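Long-range contacts in fibronectin type III domain-containing protein (Simiduia agarivorans, PDB 6P2K), which probably hydrolyses xyloglucan-type beta-glucans as a glycoside hydrolase of family 74, this chain being the part that forms two seven-bladed beta-propellers: residues 79-84 / 92-97; 112-117 / 141-146; 18-23 / 30-35; 97-102 / 129-134; 64-69 / 105-110. All coordinates share one frame; numbering follows the deposited sequence.

Contact 1: residues 79-84 / 92-97; sequences YGLHIS and ALVPET
The imidazole of His82 has Leu93 over one of its faces: the CD1 methyl stands 3.9 Å from the centroid of the His82 ring and 23° off its normal, a CH-pi contact displaced toward CE1. The second methyl of Leu93 serves another ring. Its CD2 comes to the edge of the Tyr79 phenol, close to the ring plane, with 4.2 Å between Leu93 CD2 and Tyr79 CD2. Leu93 can divide its fork between the two rings because CG lies anti to the backbone N (chi1 172°). The ring nitrogens of His82 are engaged too: ND1 gives a weak bond to Gly80 O, and NE2 bonds to the backbone N of Val56.

Beneath the rings runs the antiparallel pairing of strand 80-84 with the short outer strand 92-93. Ile83 and Ala92 form a hydrogen-bonded pair, with Ile83 N 2.8 Å from Ala92 O. Val94 N continues the pairing at 2.9 Å from Leu81 O. On the side of the sheet away from His82, Val94 CG2 lies alongside Leu81, 4.0 Å from its CB, and both side chains pack on Trp151. Past Val94 the chain turns, and Thr97 takes over: its OG1 accepts from Leu81 N at 2.9 Å and donates to Val94 O, which Thr97 N approaches from the same face.

In chemical terms, the Thr97 hydroxyl replaces a strand carbonyl where the outer strand of this propeller blade has ended, while the bonding of His82 is consistent with a neutral ring carrying its proton on ND1.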
# COMPACT_ATOMS: atom_id res chain seq x y z
N TYR B 79 -60.00 -7.10 -9.36
CA TYR B 79 -61.28 -6.52 -9.73
C TYR B 79 -62.08 -7.40 -10.68
O TYR B 79 -63.16 -6.99 -11.13
CB TYR B 79 -61.08 -5.13 -10.34
CG TYR B 79 -62.33 -4.28 -10.29
CD1 TYR B 79 -62.86 -3.85 -9.07
CD2 TYR B 79 -63.01 -3.92 -11.45
CE1 TYR B 79 -64.00 -3.07 -9.02
CE2 TYR B 79 -64.16 -3.14 -11.40
CZ TYR B 79 -64.65 -2.72 -10.18
OH TYR B 79 -65.79 -1.95 -10.13
N GLY B 80 -61.59 -8.59 -11.01
CA GLY B 80 -62.38 -9.53 -11.78
C GLY B 80 -61.64 -10.06 -12.99
O GLY B 80 -60.51 -9.68 -13.28
N LEU B 81 -62.32 -10.95 -13.69
CA LEU B 81 -61.75 -11.62 -14.85
C LEU B 81 -61.67 -10.66 -16.04
O LEU B 81 -62.57 -9.85 -16.26
CB LEU B 81 -62.59 -12.84 -15.21
CG LEU B 81 -62.00 -13.97 -16.05
CD1 LEU B 81 -60.90 -14.69 -15.29
CD2 LEU B 81 -63.10 -14.94 -16.44
N HIS B 82 -60.59 -10.76 -16.80
CA HIS B 82 -60.45 -10.10 -18.09
C HIS B 82 -60.35 -11.15 -19.18
O HIS B 82 -59.93 -12.29 -18.94
CB HIS B 82 -59.21 -9.19 -18.14
CG HIS B 82 -59.25 -8.04 -17.19
ND1 HIS B 82 -59.31 -8.20 -15.82
CD2 HIS B 82 -59.23 -6.70 -17.40
CE1 HIS B 82 -59.33 -7.02 -15.23
NE2 HIS B 82 -59.28 -6.09 -16.17
N ILE B 83 -60.74 -10.78 -20.40
CA ILE B 83 -60.67 -11.68 -21.54
C ILE B 83 -59.98 -10.97 -22.69
O ILE B 83 -60.30 -9.81 -23.01
CB ILE B 83 -62.07 -12.19 -21.95
CG1 ILE B 83 -61.94 -13.23 -23.07
CG2 ILE B 83 -62.99 -11.05 -22.35
CD1 ILE B 83 -63.27 -13.82 -23.52
N SER B 84 -59.01 -11.64 -23.30
CA SER B 84 -58.36 -11.20 -24.52
C SER B 84 -58.66 -12.19 -25.64
O SER B 84 -58.66 -13.40 -25.42
CB SER B 84 -56.85 -11.08 -24.34
OG SER B 84 -56.23 -10.70 -25.56
N ALA B 92 -60.60 -6.97 -22.20
CA ALA B 92 -61.89 -6.44 -21.81
C ALA B 92 -62.30 -7.11 -20.51
O ALA B 92 -62.07 -8.30 -20.31
CB ALA B 92 -62.95 -6.68 -22.89
N LEU B 93 -62.92 -6.33 -19.62
CA LEU B 93 -63.31 -6.87 -18.32
C LEU B 93 -64.63 -7.61 -18.44
O LEU B 93 -65.59 -7.11 -19.03
CB LEU B 93 -63.39 -5.75 -17.30
CG LEU B 93 -63.96 -6.14 -15.94
CD1 LEU B 93 -62.90 -6.82 -15.08
CD2 LEU B 93 -64.42 -4.86 -15.31
N VAL B 94 -64.68 -8.81 -17.87
CA VAL B 94 -65.88 -9.65 -17.90
C VAL B 94 -66.91 -9.04 -16.96
O VAL B 94 -66.64 -8.89 -15.76
CB VAL B 94 -65.56 -11.10 -17.53
CG1 VAL B 94 -66.83 -11.95 -17.53
CG2 VAL B 94 -64.53 -11.68 -18.50
N PRO B 95 -68.10 -8.68 -17.44
CA PRO B 95 -69.04 -7.92 -16.60
C PRO B 95 -69.58 -8.71 -15.42
O PRO B 95 -69.84 -8.12 -14.36
CB PRO B 95 -70.16 -7.53 -17.57
CG PRO B 95 -69.58 -7.74 -18.94
CD PRO B 95 -68.63 -8.88 -18.80
N GLU B 96 -69.76 -10.02 -15.56
CA GLU B 96 -70.31 -10.80 -14.46
C GLU B 96 -69.35 -10.91 -13.29
O GLU B 96 -69.78 -11.11 -12.15
CB GLU B 96 -70.71 -12.20 -14.95
CG GLU B 96 -71.79 -12.19 -16.01
CD GLU B 96 -71.24 -12.47 -17.40
OE1 GLU B 96 -71.85 -13.29 -18.11
OE2 GLU B 96 -70.20 -11.88 -17.76
N THR B 97 -68.05 -10.77 -13.54
CA THR B 97 -67.04 -10.89 -12.50
C THR B 97 -66.53 -9.53 -12.03
O THR B 97 -65.51 -9.48 -11.33
CB THR B 97 -65.87 -11.74 -12.99
OG1 THR B 97 -65.16 -11.05 -14.02
CG2 THR B 97 -66.38 -13.07 -13.54

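Contact 2: residues 112-117 / 141-146; sequences ANHIIA and VFVSQN
His114 lies against the end of strand 141-144 and can be followed outward atom by atom. CB is 4.1 Å from Ser144 O, and that same oxygen stands over one face of the imidazole, offset toward its rim. With CG anti to the backbone N (chi1 -165°), the ring runs beside Gln145, and ND1 is 3.9 Å from Gln145 CG. At the tip NE2 touches the CG2 methyl of Val143 at 3.6 Å, while its hydrogen bond goes to Gly193 O.

The backbones pair antiparallel, their axes 165° apart. Ser144 O, besides meeting the ring, accepts from Ile115 N at 2.8 Å, and Ala117 and Phe142 form the next hydrogen-bonded pair. Ala117 O also lies in the plane of the Phe142 ring, at its edge. Packing is tightest where Ile116 CG2 meets Val141 CG1 at 3.5 Å. Ser144 OG closes the strand with an ST turn, accepting from Asn146 N.

These are the two middle strands of a four-stranded propeller blade, flanked by 102-108 and 152-155. Ile116 faces strand 166-171 of the next blade through Val169 and Phe171, whereas Ala117 and Ser144 on the reverse face rest on Trp151.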
# COMPACT_ATOMS: atom_id res chain seq x y z
N ALA B 112 -62.90 -26.89 -24.54
CA ALA B 112 -62.41 -25.65 -23.94
C ALA B 112 -63.49 -24.58 -23.86
O ALA B 112 -63.19 -23.46 -23.40
CB ALA B 112 -61.21 -25.12 -24.73
N ASN B 113 -64.72 -24.86 -24.29
CA ASN B 113 -65.81 -23.92 -24.10
C ASN B 113 -66.42 -24.01 -22.71
O ASN B 113 -67.13 -23.09 -22.29
CB ASN B 113 -66.89 -24.13 -25.16
CG ASN B 113 -66.49 -23.60 -26.52
OD1 ASN B 113 -65.80 -22.58 -26.62
ND2 ASN B 113 -66.91 -24.28 -27.58
N HIS B 114 -66.16 -25.10 -21.99
CA HIS B 114 -66.56 -25.22 -20.60
C HIS B 114 -65.41 -24.72 -19.73
O HIS B 114 -64.35 -25.34 -19.66
CB HIS B 114 -66.92 -26.66 -20.25
CG HIS B 114 -67.67 -26.80 -18.96
ND1 HIS B 114 -68.94 -27.34 -18.90
CD2 HIS B 114 -67.34 -26.47 -17.69
CE1 HIS B 114 -69.36 -27.33 -17.64
NE2 HIS B 114 -68.40 -26.81 -16.89
N ILE B 115 -65.62 -23.57 -19.08
CA ILE B 115 -64.60 -22.93 -18.27
C ILE B 115 -65.15 -22.73 -16.86
O ILE B 115 -66.35 -22.51 -16.67
CB ILE B 115 -64.14 -21.58 -18.86
CG1 ILE B 115 -64.01 -21.68 -20.38
CG2 ILE B 115 -62.82 -21.14 -18.25
CD1 ILE B 115 -64.12 -20.36 -21.09
N ILE B 116 -64.26 -22.80 -15.88
CA ILE B 116 -64.58 -22.49 -14.49
C ILE B 116 -63.64 -21.39 -14.03
O ILE B 116 -62.41 -21.52 -14.16
CB ILE B 116 -64.46 -23.73 -13.59
CG1 ILE B 116 -65.54 -24.75 -13.94
CG2 ILE B 116 -64.54 -23.34 -12.13
CD1 ILE B 116 -65.45 -26.03 -13.14
N ALA B 117 -64.20 -20.30 -13.52
CA ALA B 117 -63.44 -19.22 -12.91
C ALA B 117 -63.81 -19.15 -11.44
O ALA B 117 -64.99 -19.00 -11.10
CB ALA B 117 -63.71 -17.88 -13.61
N VAL B 141 -68.50 -20.01 -7.41
CA VAL B 141 -67.67 -20.34 -8.56
C VAL B 141 -68.41 -19.90 -9.82
O VAL B 141 -69.61 -20.16 -9.97
CB VAL B 141 -67.36 -21.86 -8.61
CG1 VAL B 141 -67.13 -22.31 -10.04
CG2 VAL B 141 -66.14 -22.18 -7.74
N PHE B 142 -67.70 -19.22 -10.72
CA PHE B 142 -68.27 -18.81 -12.00
C PHE B 142 -67.96 -19.87 -13.05
O PHE B 142 -66.81 -20.27 -13.22
CB PHE B 142 -67.73 -17.46 -12.43
CG PHE B 142 -68.06 -16.34 -11.49
CD1 PHE B 142 -69.25 -15.64 -11.61
CD2 PHE B 142 -67.19 -16.00 -10.46
CE1 PHE B 142 -69.56 -14.61 -10.74
CE2 PHE B 142 -67.50 -14.97 -9.59
CZ PHE B 142 -68.68 -14.28 -9.73
N VAL B 143 -69.00 -20.33 -13.74
CA VAL B 143 -68.88 -21.38 -14.74
C VAL B 143 -69.47 -20.88 -16.05
O VAL B 143 -70.46 -20.13 -16.05
CB VAL B 143 -69.57 -22.68 -14.28
CG1 VAL B 143 -71.03 -22.42 -13.96
CG2 VAL B 143 -69.43 -23.78 -15.32
N SER B 144 -68.86 -21.28 -17.16
CA SER B 144 -69.34 -20.92 -18.49
C SER B 144 -69.33 -22.15 -19.38
O SER B 144 -68.37 -22.93 -19.37
CB SER B 144 -68.47 -19.82 -19.12
OG SER B 144 -68.42 -19.95 -20.53
N GLN B 145 -70.41 -22.33 -20.14
CA GLN B 145 -70.51 -23.40 -21.12
C GLN B 145 -70.34 -22.90 -22.55
O GLN B 145 -70.53 -23.67 -23.50
CB GLN B 145 -71.86 -24.12 -20.99
CG GLN B 145 -71.97 -25.09 -19.82
CD GLN B 145 -72.59 -24.45 -18.59
OE1 GLN B 145 -71.98 -23.61 -17.93
NE2 GLN B 145 -73.81 -24.86 -18.27
N ASN B 146 -69.96 -21.63 -22.72
CA ASN B 146 -69.98 -20.98 -24.03
C ASN B 146 -68.65 -20.34 -24.38
O ASN B 146 -68.60 -19.46 -25.25
CB ASN B 146 -71.09 -19.93 -24.07
CG ASN B 146 -71.01 -18.98 -22.89
OD1 ASN B 146 -70.06 -18.21 -22.76
ND2 ASN B 146 -72.02 -19.02 -22.02

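Contact 3: residues 18-23 / 30-35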
# COMPACT_ATOMS: atom_id res chain seq x y z
N GLN B 18 -46.57 -13.56 -8.65
CA GLN B 18 -47.75 -14.36 -8.34
C GLN B 18 -47.75 -15.71 -9.05
O GLN B 18 -48.07 -16.73 -8.43
CB GLN B 18 -49.02 -13.59 -8.70
CG GLN B 18 -49.08 -12.20 -8.09
CD GLN B 18 -49.08 -12.24 -6.57
OE1 GLN B 18 -50.01 -12.74 -5.95
NE2 GLN B 18 -48.02 -11.70 -5.97
N ASP B 19 -47.37 -15.74 -10.33
CA ASP B 19 -47.41 -16.98 -11.09
C ASP B 19 -46.69 -16.79 -12.41
O ASP B 19 -46.53 -15.67 -12.90
CB ASP B 19 -48.85 -17.43 -11.33
CG ASP B 19 -48.97 -18.93 -11.52
OD1 ASP B 19 -47.94 -19.63 -11.36
OD2 ASP B 19 -50.08 -19.41 -11.82
N VAL B 20 -46.26 -17.91 -12.99
CA VAL B 20 -45.79 -17.99 -14.37
C VAL B 20 -46.50 -19.17 -15.00
O VAL B 20 -46.40 -20.30 -14.50
CB VAL B 20 -44.27 -18.15 -14.46
CG1 VAL B 20 -43.86 -18.43 -15.90
CG2 VAL B 20 -43.56 -16.91 -13.94
N VAL B 21 -47.24 -18.92 -16.08
CA VAL B 21 -48.13 -19.91 -16.67
C VAL B 21 -47.68 -20.19 -18.10
O VAL B 21 -47.53 -19.26 -18.90
CB VAL B 21 -49.60 -19.43 -16.65
CG1 VAL B 21 -50.52 -20.54 -17.14
CG2 VAL B 21 -49.99 -18.97 -15.26
N ALA B 22 -47.50 -21.47 -18.41
CA ALA B 22 -47.11 -21.86 -19.76
C ALA B 22 -48.32 -21.97 -20.67
O ALA B 22 -49.39 -22.42 -20.25
CB ALA B 22 -46.36 -23.20 -19.73
N ASP B 23 -48.15 -21.54 -21.91
CA ASP B 23 -49.15 -21.72 -22.96
C ASP B 23 -49.08 -23.18 -23.40
O ASP B 23 -48.07 -23.61 -23.96
CB ASP B 23 -48.88 -20.77 -24.12
CG ASP B 23 -49.96 -20.81 -25.20
OD1 ASP B 23 -50.72 -21.81 -25.27
OD2 ASP B 23 -50.05 -19.85 -25.99
N VAL B 30 -44.88 -18.18 -22.38
CA VAL B 30 -45.26 -18.12 -20.97
C VAL B 30 -45.77 -16.72 -20.64
O VAL B 30 -45.38 -15.73 -21.26
CB VAL B 30 -44.09 -18.48 -20.03
CG1 VAL B 30 -43.75 -19.96 -20.14
CG2 VAL B 30 -42.87 -17.62 -20.34
N TYR B 31 -46.63 -16.65 -19.63
CA TYR B 31 -47.16 -15.40 -19.10
C TYR B 31 -46.79 -15.30 -17.63
O TYR B 31 -46.80 -16.31 -16.91
CB TYR B 31 -48.67 -15.32 -19.28
CG TYR B 31 -49.08 -15.28 -20.74
CD1 TYR B 31 -49.23 -16.45 -21.47
CD2 TYR B 31 -49.29 -14.08 -21.38
CE1 TYR B 31 -49.59 -16.42 -22.80
CE2 TYR B 31 -49.65 -14.03 -22.71
CZ TYR B 31 -49.80 -15.20 -23.42
OH TYR B 31 -50.16 -15.15 -24.74
N MET B 32 -46.46 -14.09 -17.19
CA MET B 32 -46.09 -13.85 -15.80
C MET B 32 -47.10 -12.90 -15.16
O MET B 32 -47.44 -11.87 -15.75
CB MET B 32 -44.68 -13.26 -15.69
CG MET B 32 -44.19 -13.19 -14.25
SD MET B 32 -44.28 -11.53 -13.56
CE MET B 32 -42.96 -10.77 -14.49
N ALA B 33 -47.56 -13.26 -13.97
CA ALA B 33 -48.54 -12.47 -13.23
C ALA B 33 -47.82 -11.68 -12.14
O ALA B 33 -47.39 -12.25 -11.14
CB ALA B 33 -49.61 -13.37 -12.64
N SER B 34 -47.68 -10.38 -12.36
CA SER B 34 -47.20 -9.47 -11.33
C SER B 34 -48.38 -8.94 -10.53
O SER B 34 -49.54 -9.14 -10.88
CB SER B 34 -46.41 -8.32 -11.96
OG SER B 34 -47.30 -7.43 -12.61
N ASP B 35 -48.08 -8.25 -9.44
CA ASP B 35 -49.14 -7.65 -8.63
C ASP B 35 -49.29 -6.15 -8.85
O ASP B 35 -50.21 -5.55 -8.30
CB ASP B 35 -48.93 -7.95 -7.14
CG ASP B 35 -47.53 -7.63 -6.65
OD1 ASP B 35 -46.69 -7.18 -7.46
OD2 ASP B 35 -47.28 -7.83 -5.45
O HOH W 1 -50.84 -17.32 -26.33
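Val20 is laid slantwise over both Val30 and Met32 within a beta hairpin, the first two strands of a propeller blade, which carries a classic beta bulge near its open end. The two valine branches divide the work. CG1, anti to the backbone N (chi1 172°), reaches Val30 CB at 4.1 Å, and CG2 meets Met32 CG at 3.8 Å. Ala22 extends this apolar row, which Trp350 of strand 348-351 adjoins. On the other face Val21 pairs with Tyr31, whose ring turns toward strand 60-66.

The bulge is defined by two residues facing one: Gln18 N bonds to Ala33 O at 2.9 Å, and Ala33 N returns a nearly straight bond (176°) to Asp19 O. Beyond it, the Gln18 and Asp35 side chains run at about a right angle, although their amide and carboxylate planes are only 15° apart; NE2 stays 4.0 Å from OD2. Gln18 also lies about 4 Å, at nearest side-chain atoms, from the zinc ion bound by Gln16 and Asp124.

At the hairpin's far end a water lies in the plane of the Tyr31 ring, accepting from Tyr31 OH at 2.8 Å and donating to Asp23 OD2 at 2.7 Å.

Contact 4: residues 97-102 / 129-134; sequences TENKSI and GKFGET
This is a polar contact between two loops, in which the carboxylate of Glu133 grips the backbone at Ser101. One loop links strands 92-93 and 102-108; the other lies in the long excursion between strands 114-119 and 139-144. Glu133 OE1 accepts from Ser101 N at 2.9 Å, using its syn lone pair, with an N-H...O angle of 146°. A water completes the grip, donating to Glu133 OE2 at 2.8 Å and to Ser101 O, also at 2.8 Å. Both ends of the Ser101 backbone are thereby tied to one carboxylate. The reach comes from an extended chain, with CD anti to CA (chi2 -169°).

Charge around the group is uneven. OE2 forms a salt bridge to Arg164, whereas Lys100 NZ, at 4.2 Å from Glu133 OE2, is too far for one; both would be expected to favour the ionised carboxylate. The Ser101 hydroxyl is used separately, bonded to Gly120 O. Tight turns shape both loops, type II from Thr97 to Lys100 and type I from Gly129 to Gly132.

Phe131 meets Tyr79 and also Tyr712 of the second propeller, which places both loops where the two propellers face each other, the region that forms the substrate cleft in family 74 enzymes.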
# COMPACT_ATOMS: atom_id res chain seq x y z
N THR B 97 -68.05 -10.77 -13.54
CA THR B 97 -67.04 -10.89 -12.50
C THR B 97 -66.53 -9.53 -12.03
O THR B 97 -65.51 -9.48 -11.33
CB THR B 97 -65.87 -11.74 -12.99
OG1 THR B 97 -65.16 -11.05 -14.02
CG2 THR B 97 -66.38 -13.07 -13.54
N GLU B 98 -67.20 -8.44 -12.39
CA GLU B 98 -66.78 -7.12 -11.95
C GLU B 98 -66.78 -7.06 -10.43
O GLU B 98 -67.72 -7.51 -9.78
CB GLU B 98 -67.71 -6.04 -12.51
CG GLU B 98 -67.55 -5.83 -14.01
CD GLU B 98 -67.91 -4.43 -14.46
OE1 GLU B 98 -68.53 -4.27 -15.53
OE2 GLU B 98 -67.57 -3.47 -13.73
N ASN B 99 -65.71 -6.50 -9.86
CA ASN B 99 -65.53 -6.38 -8.41
C ASN B 99 -65.43 -7.74 -7.73
O ASN B 99 -65.73 -7.87 -6.54
CB ASN B 99 -66.66 -5.55 -7.79
CG ASN B 99 -66.21 -4.78 -6.55
OD1 ASN B 99 -65.13 -5.02 -6.02
ND2 ASN B 99 -67.04 -3.86 -6.09
N LYS B 100 -65.00 -8.78 -8.46
CA LYS B 100 -64.90 -10.14 -7.94
C LYS B 100 -63.49 -10.66 -8.17
O LYS B 100 -63.14 -11.03 -9.29
CB LYS B 100 -65.92 -11.06 -8.63
CG LYS B 100 -67.38 -10.73 -8.35
CD LYS B 100 -67.68 -10.78 -6.87
CE LYS B 100 -67.60 -12.21 -6.35
NZ LYS B 100 -68.40 -12.40 -5.10
N SER B 101 -62.68 -10.72 -7.11
CA SER B 101 -61.31 -11.19 -7.24
C SER B 101 -61.27 -12.66 -7.63
O SER B 101 -61.86 -13.51 -6.94
CB SER B 101 -60.55 -10.97 -5.93
OG SER B 101 -59.17 -11.24 -6.09
N ILE B 102 -60.56 -12.97 -8.71
CA ILE B 102 -60.49 -14.32 -9.26
C ILE B 102 -59.04 -14.76 -9.34
O ILE B 102 -58.18 -14.00 -9.83
CB ILE B 102 -61.16 -14.39 -10.65
CG1 ILE B 102 -62.64 -14.08 -10.52
CG2 ILE B 102 -60.98 -15.76 -11.29
CD1 ILE B 102 -63.27 -13.78 -11.82
N GLY B 129 -59.85 -6.32 0.45
CA GLY B 129 -60.81 -5.29 0.76
C GLY B 129 -60.64 -3.97 0.03
O GLY B 129 -61.39 -3.04 0.31
N LYS B 130 -59.69 -3.87 -0.91
CA LYS B 130 -59.39 -2.58 -1.52
C LYS B 130 -60.58 -2.03 -2.29
O LYS B 130 -60.79 -0.81 -2.32
CB LYS B 130 -58.16 -2.70 -2.42
CG LYS B 130 -56.85 -2.97 -1.69
CD LYS B 130 -56.37 -1.76 -0.90
CE LYS B 130 -54.98 -2.00 -0.32
NZ LYS B 130 -54.57 -0.95 0.64
N PHE B 131 -61.36 -2.90 -2.93
CA PHE B 131 -62.55 -2.48 -3.66
C PHE B 131 -63.84 -2.88 -2.95
O PHE B 131 -64.89 -3.00 -3.59
CB PHE B 131 -62.54 -3.04 -5.08
CG PHE B 131 -61.39 -2.57 -5.92
CD1 PHE B 131 -61.44 -1.35 -6.56
CD2 PHE B 131 -60.27 -3.37 -6.10
CE1 PHE B 131 -60.39 -0.92 -7.35
CE2 PHE B 131 -59.22 -2.95 -6.89
CZ PHE B 131 -59.27 -1.72 -7.51
N GLY B 132 -63.79 -3.10 -1.64
CA GLY B 132 -64.97 -3.34 -0.84
C GLY B 132 -65.32 -4.79 -0.60
O GLY B 132 -66.27 -5.07 0.14
N GLU B 133 -64.59 -5.73 -1.20
CA GLU B 133 -64.87 -7.14 -0.96
C GLU B 133 -64.43 -7.54 0.44
O GLU B 133 -63.65 -6.85 1.10
CB GLU B 133 -64.17 -8.01 -2.01
CG GLU B 133 -64.90 -8.13 -3.33
CD GLU B 133 -64.32 -9.22 -4.23
OE1 GLU B 133 -63.36 -8.92 -4.98
OE2 GLU B 133 -64.81 -10.36 -4.18
N THR B 134 -64.94 -8.68 0.90
CA THR B 134 -64.54 -9.26 2.17
C THR B 134 -64.11 -10.70 1.96
O THR B 134 -64.63 -11.40 1.08
CB THR B 134 -65.68 -9.21 3.22
OG1 THR B 134 -66.72 -10.13 2.85
CG2 THR B 134 -66.26 -7.81 3.33
O HOH W 2 -63.97 -12.80 -5.21

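Contact 5: residues 64-69 / 105-110; sequences AVTPGN and IAFKPG
The ring of Phe107 is the bump here, and the hollow that takes it is formed by Ala64, Thr66 and Pro67. Pro67 lies over one face, its CD 3.6 Å from the centroid of the Phe107 ring and 18° off the normal. Thr66 CA shares that face further toward the tip, making a second CH-pi contact, while the Thr66 CG2 methyl touches Phe107 CE2 at 3.5 Å. Ala64 fills in at the ring's edge: its CB lies near the ring plane, 3.7 Å from Phe107 CE1. Phe107 reaches the hollow with CG anti to its own carbonyl carbon (chi1 -60°).

A smaller fit lies further back along the strands, where Ala64 CB is also 3.8 Å from Ile105 CB. That one methyl therefore sits between the branch point of the isoleucine and the rim of the phenylalanine ring. Strands 60-66 and 102-108 are the first strands of two successive propeller blades; their segments 64-66 and 105-108 run in nearly the same direction, 24° apart, with axes no closer than 7.7 Å, so side chains rather than backbone bonds fill the space between them, as expected where blades of a propeller pack face to face. Phe74 backs the hollow beside Thr66, and Ile115 supports Phe107 from within its own sheet. A type II turn from Thr66 to Asn69 carries the chain onward, with Pro67 at its second position, leaning over the ring.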
# COMPACT_ATOMS: atom_id res chain seq x y z
N ALA B 64 -54.69 -17.90 -17.82
CA ALA B 64 -54.96 -19.17 -18.47
C ALA B 64 -55.14 -18.95 -19.97
O ALA B 64 -55.86 -18.03 -20.38
CB ALA B 64 -56.20 -19.85 -17.89
N VAL B 65 -54.50 -19.79 -20.77
CA VAL B 65 -54.64 -19.77 -22.22
C VAL B 65 -55.58 -20.90 -22.62
O VAL B 65 -55.50 -22.01 -22.09
CB VAL B 65 -53.27 -19.93 -22.91
CG1 VAL B 65 -53.38 -19.58 -24.38
CG2 VAL B 65 -52.23 -19.05 -22.23
N THR B 66 -56.48 -20.61 -23.55
CA THR B 66 -57.48 -21.60 -23.93
C THR B 66 -56.82 -22.75 -24.68
O THR B 66 -56.08 -22.51 -25.64
CB THR B 66 -58.57 -20.98 -24.79
OG1 THR B 66 -57.97 -20.38 -25.95
CG2 THR B 66 -59.34 -19.94 -24.01
N PRO B 67 -57.05 -23.99 -24.28
CA PRO B 67 -56.61 -25.13 -25.09
C PRO B 67 -57.18 -25.04 -26.50
O PRO B 67 -58.39 -24.90 -26.70
CB PRO B 67 -57.16 -26.34 -24.33
CG PRO B 67 -57.26 -25.87 -22.92
CD PRO B 67 -57.64 -24.42 -23.00
N GLY B 68 -56.29 -25.12 -27.49
CA GLY B 68 -56.68 -25.07 -28.88
C GLY B 68 -56.81 -23.69 -29.48
O GLY B 68 -57.09 -23.58 -30.68
N ASN B 69 -56.62 -22.63 -28.69
CA ASN B 69 -56.73 -21.27 -29.21
C ASN B 69 -55.84 -20.38 -28.34
O ASN B 69 -56.30 -19.76 -27.38
CB ASN B 69 -58.17 -20.78 -29.22
CG ASN B 69 -58.30 -19.34 -29.66
OD1 ASN B 69 -57.37 -18.75 -30.21
ND2 ASN B 69 -59.47 -18.75 -29.41
N ILE B 105 -58.48 -20.30 -13.04
CA ILE B 105 -59.24 -20.56 -14.26
C ILE B 105 -58.87 -21.95 -14.76
O ILE B 105 -57.69 -22.29 -14.87
CB ILE B 105 -58.97 -19.51 -15.36
CG1 ILE B 105 -59.06 -18.09 -14.79
CG2 ILE B 105 -59.96 -19.68 -16.50
CD1 ILE B 105 -58.02 -17.15 -15.36
N ALA B 106 -59.89 -22.77 -15.05
CA ALA B 106 -59.67 -24.14 -15.48
C ALA B 106 -60.65 -24.49 -16.59
O ALA B 106 -61.82 -24.13 -16.54
CB ALA B 106 -59.81 -25.13 -14.32
N PHE B 107 -60.15 -25.21 -17.60
CA PHE B 107 -60.94 -25.64 -18.74
C PHE B 107 -61.28 -27.12 -18.64
O PHE B 107 -60.60 -27.90 -17.97
CB PHE B 107 -60.20 -25.37 -20.05
CG PHE B 107 -59.86 -23.92 -20.28
CD1 PHE B 107 -58.69 -23.38 -19.79
CD2 PHE B 107 -60.72 -23.10 -20.99
CE1 PHE B 107 -58.38 -22.05 -19.99
CE2 PHE B 107 -60.42 -21.77 -21.20
CZ PHE B 107 -59.24 -21.25 -20.70
N LYS B 108 -62.34 -27.51 -19.34
CA LYS B 108 -62.75 -28.91 -19.36
C LYS B 108 -61.94 -29.66 -20.41
O LYS B 108 -61.79 -29.18 -21.53
CB LYS B 108 -64.24 -29.02 -19.65
CG LYS B 108 -64.76 -30.44 -19.76
CD LYS B 108 -66.28 -30.46 -19.76
CE LYS B 108 -66.83 -31.79 -20.27
NZ LYS B 108 -68.32 -31.78 -20.35
N PRO B 109 -61.40 -30.83 -20.08
CA PRO B 109 -60.65 -31.61 -21.08
C PRO B 109 -61.56 -32.03 -22.23
O PRO B 109 -62.63 -32.59 -22.02
CB PRO B 109 -60.14 -32.81 -20.28
CG PRO B 109 -60.16 -32.37 -18.85
CD PRO B 109 -61.35 -31.46 -18.75
N GLY B 110 -61.10 -31.76 -23.45
CA GLY B 110 -61.86 -32.08 -24.64
C GLY B 110 -62.83 -31.02 -25.09
O GLY B 110 -63.31 -31.08 -26.23

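The five contacts follow three consecutive blades of the first propeller. Contact 3 belongs to the 17-51 sheet, contact 1 to the 60-93 sheet and contact 2 to the 102-155 sheet; each is a strand pairing within a blade. Contact 5 packs the first strand of the second of these sheets on that of the third, its centre about 10 Å from that of contact 2 and about 17 Å from that of contact 1; contact 1 is nested inside the loop that contact 5 closes. Contact 4 shares Thr97 with contact 1 and joins loops about 24 Å, centre to centre, from contact 5. The set thus runs from inter-blade packing to the side facing the second propeller.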